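Local coordinates for extracellular invertase (Aspergillus kawachii, PDB 5XH8), which probably hydrolyses the beta-fructofuranosidic bond of sucrose and, with high transfructosylation activity, passes the fructosyl group on to build fructooligosaccharides such as 1-kestose, at residues T487-Q492 with E496-D501. Numbering follows the deposited sequence.
Sequences TTVYYQ and ESIIVD
Tyr490 leans across its hairpin neighbour and lays its ring over the branched side chain of Ile499. With CG wedged between the backbone N and the carbonyl carbon (chi1 62°), the ring swings over the partner strand. CB of Ile499 rises under one face, 3.8 Å from the centroid of the Tyr490 ring, a CH-pi contact offset toward the rim. The two branches of the isoleucine spread beneath the phenol: CG1 lies under CE2, and CG2 reaches the hydroxyl, 3.6 Å from Tyr490 OH. CB of Asp501 comes loosely to the ring edge.

The opposite face carries Val489, Tyr491, Ile498 and Val500. Val489 and Val500 stand side by side, CG2 of the first 4.2 Å from CG1 of the second, and Leu551 of strand 550-555 packs on both. CG2 of Thr487 nestles against Val500 CG1, 3.9 Å away. Farther on, Ile498 crosses Tyr491 at about a right angle and pushes CD1 against the ring edge, 3.7 Å from Tyr491 CD1. Because Tyr491 has CG anti to the backbone N (chi1 -169°), its ring runs along the hairpin to the turn, where OH lies beside CA and CB of Glu496. That hydroxyl accepts from a water that also donates to Glu496 OE2, and gives its own proton to Leu524 O, which fixes its rotation.

Three pairs, Thr488-Asp501, Tyr490-Ile499 and Gln492-Ser497, each exchange two backbone hydrogen bonds; at the last, Glu496 and Ser497 both face Gln492 in a G1 bulge. Val489, Ile498 and Val500 thus pack on strand 550-555 of the C-terminal beta-sandwich's second sheet, with the Tyr491 ring at their end. On the other face the partly exposed Tyr490 ring shields buried Ile499 among polar neighbours, while the Glu496 carboxylate, salt-bridged to Arg525, and the bridging water lie at the turn end.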
loop_
_atom_site.group_PDB
_atom_site.type_symbol
_atom_site.label_atom_id
_atom_site.label_comp_id
_atom_site.label_asym_id
_atom_site.label_seq_id
_atom_site.Cartn_x
_atom_site.Cartn_y
_atom_site.Cartn_z
ATOM N N THR A 487 33.474 0.377 -40.040
ATOM C CA THR A 487 32.908 1.334 -39.104
ATOM C C THR A 487 33.868 2.498 -38.965
ATOM O O THR A 487 35.068 2.274 -38.816
ATOM C CB THR A 487 32.711 0.660 -37.731
ATOM O OG1 THR A 487 31.808 -0.438 -37.883
ATOM C CG2 THR A 487 32.169 1.655 -36.731
ATOM N N THR A 488 33.351 3.722 -38.973
ATOM C CA THR A 488 34.207 4.903 -38.877
ATOM C C THR A 488 33.846 5.724 -37.663
ATOM O O THR A 488 32.676 6.037 -37.436
ATOM C CB THR A 488 34.141 5.752 -40.162
ATOM O OG1 THR A 488 34.351 4.887 -41.270
ATOM C CG2 THR A 488 35.233 6.775 -40.184
ATOM N N VAL A 489 34.869 6.032 -36.873
ATOM C CA VAL A 489 34.742 6.814 -35.656
ATOM C C VAL A 489 35.602 8.044 -35.869
ATOM O O VAL A 489 36.815 7.905 -36.066
ATOM C CB VAL A 489 35.284 6.040 -34.420
ATOM C CG1 VAL A 489 35.242 6.917 -33.178
ATOM C CG2 VAL A 489 34.506 4.756 -34.205
ATOM N N TYR A 490 35.019 9.234 -35.795
ATOM C CA TYR A 490 35.795 10.444 -36.084
ATOM C C TYR A 490 35.377 11.670 -35.293
ATOM O O TYR A 490 34.249 11.750 -34.830
ATOM C CB TYR A 490 35.737 10.728 -37.582
ATOM C CG TYR A 490 34.356 11.009 -38.145
ATOM C CD1 TYR A 490 33.553 9.979 -38.637
ATOM C CD2 TYR A 490 33.880 12.305 -38.243
ATOM C CE1 TYR A 490 32.317 10.236 -39.197
ATOM C CE2 TYR A 490 32.633 12.569 -38.790
ATOM C CZ TYR A 490 31.862 11.536 -39.263
ATOM O OH TYR A 490 30.637 11.814 -39.796
ATOM N N TYR A 491 36.318 12.600 -35.108
ATOM C CA TYR A 491 36.012 13.929 -34.581
ATOM C C TYR A 491 35.683 14.879 -35.725
ATOM O O TYR A 491 36.285 14.822 -36.791
ATOM C CB TYR A 491 37.160 14.489 -33.750
ATOM C CG TYR A 491 36.753 15.729 -32.988
ATOM C CD1 TYR A 491 36.014 15.626 -31.803
ATOM C CD2 TYR A 491 37.064 17.009 -33.462
ATOM C CE1 TYR A 491 35.607 16.757 -31.103
ATOM C CE2 TYR A 491 36.665 18.150 -32.768
ATOM C CZ TYR A 491 35.940 18.025 -31.586
ATOM O OH TYR A 491 35.526 19.150 -30.896
ATOM N N GLN A 492 34.732 15.759 -35.470
ATOM C CA GLN A 492 34.187 16.689 -36.426
ATOM C C GLN A 492 34.127 18.059 -35.735
ATOM O O GLN A 492 33.438 18.209 -34.709
ATOM C CB GLN A 492 32.797 16.184 -36.782
ATOM C CG GLN A 492 31.998 17.003 -37.754
ATOM C CD GLN A 492 30.721 16.293 -38.146
ATOM O OE1 GLN A 492 29.694 16.423 -37.488
ATOM N NE2 GLN A 492 30.778 15.540 -39.227
ATOM N N GLU A 496 31.537 20.159 -33.184
ATOM C CA GLU A 496 32.328 19.727 -32.064
ATOM C C GLU A 496 31.850 18.361 -31.528
ATOM O O GLU A 496 31.536 18.244 -30.345
ATOM C CB GLU A 496 32.250 20.776 -30.958
ATOM C CG GLU A 496 32.706 22.170 -31.348
ATOM C CD GLU A 496 32.758 23.066 -30.137
ATOM O OE1 GLU A 496 31.699 23.590 -29.773
ATOM O OE2 GLU A 496 33.840 23.211 -29.514
ATOM N N SER A 497 31.802 17.356 -32.407
ATOM C CA SER A 497 31.248 16.031 -32.070
ATOM C C SER A 497 32.166 14.888 -32.444
ATOM O O SER A 497 32.897 14.958 -33.441
ATOM C CB SER A 497 29.934 15.806 -32.803
ATOM O OG SER A 497 28.930 16.696 -32.351
ATOM N N ILE A 498 32.121 13.834 -31.625
ATOM C CA ILE A 498 32.589 12.508 -32.013
ATOM C C ILE A 498 31.406 11.777 -32.632
ATOM O O ILE A 498 30.312 11.744 -32.047
ATOM C CB ILE A 498 33.092 11.687 -30.807
ATOM C CG1 ILE A 498 34.198 12.432 -30.033
ATOM C CG2 ILE A 498 33.525 10.282 -31.245
ATOM C CD1 ILE A 498 35.608 12.159 -30.484
ATOM N N ILE A 499 31.638 11.166 -33.790
ATOM C CA ILE A 499 30.622 10.463 -34.565
ATOM C C ILE A 499 31.042 9.003 -34.772
ATOM O O ILE A 499 32.203 8.716 -35.013
ATOM C CB ILE A 499 30.429 11.100 -35.966
ATOM C CG1 ILE A 499 30.170 12.612 -35.858
ATOM C CG2 ILE A 499 29.316 10.398 -36.755
ATOM C CD1 ILE A 499 28.931 13.002 -35.102
ATOM N N VAL A 500 30.092 8.084 -34.641
ATOM C CA VAL A 500 30.286 6.712 -35.068
ATOM C C VAL A 500 29.359 6.532 -36.272
ATOM O O VAL A 500 28.125 6.540 -36.141
ATOM C CB VAL A 500 29.978 5.680 -33.960
ATOM C CG1 VAL A 500 30.348 4.282 -34.432
ATOM C CG2 VAL A 500 30.739 6.003 -32.677
ATOM N N ASP A 501 29.963 6.422 -37.450
ATOM C CA ASP A 501 29.223 6.081 -38.679
ATOM C C ASP A 501 29.081 4.554 -38.783
ATOM O O ASP A 501 30.074 3.822 -38.925
ATOM C CB ASP A 501 29.970 6.627 -39.890
ATOM C CG ASP A 501 29.265 6.352 -41.215
ATOM O OD1 ASP A 501 28.243 5.617 -41.303
ATOM O OD2 ASP A 501 29.787 6.891 -42.202
HETATM O O HOH W 1 35.917 21.879 -30.284
#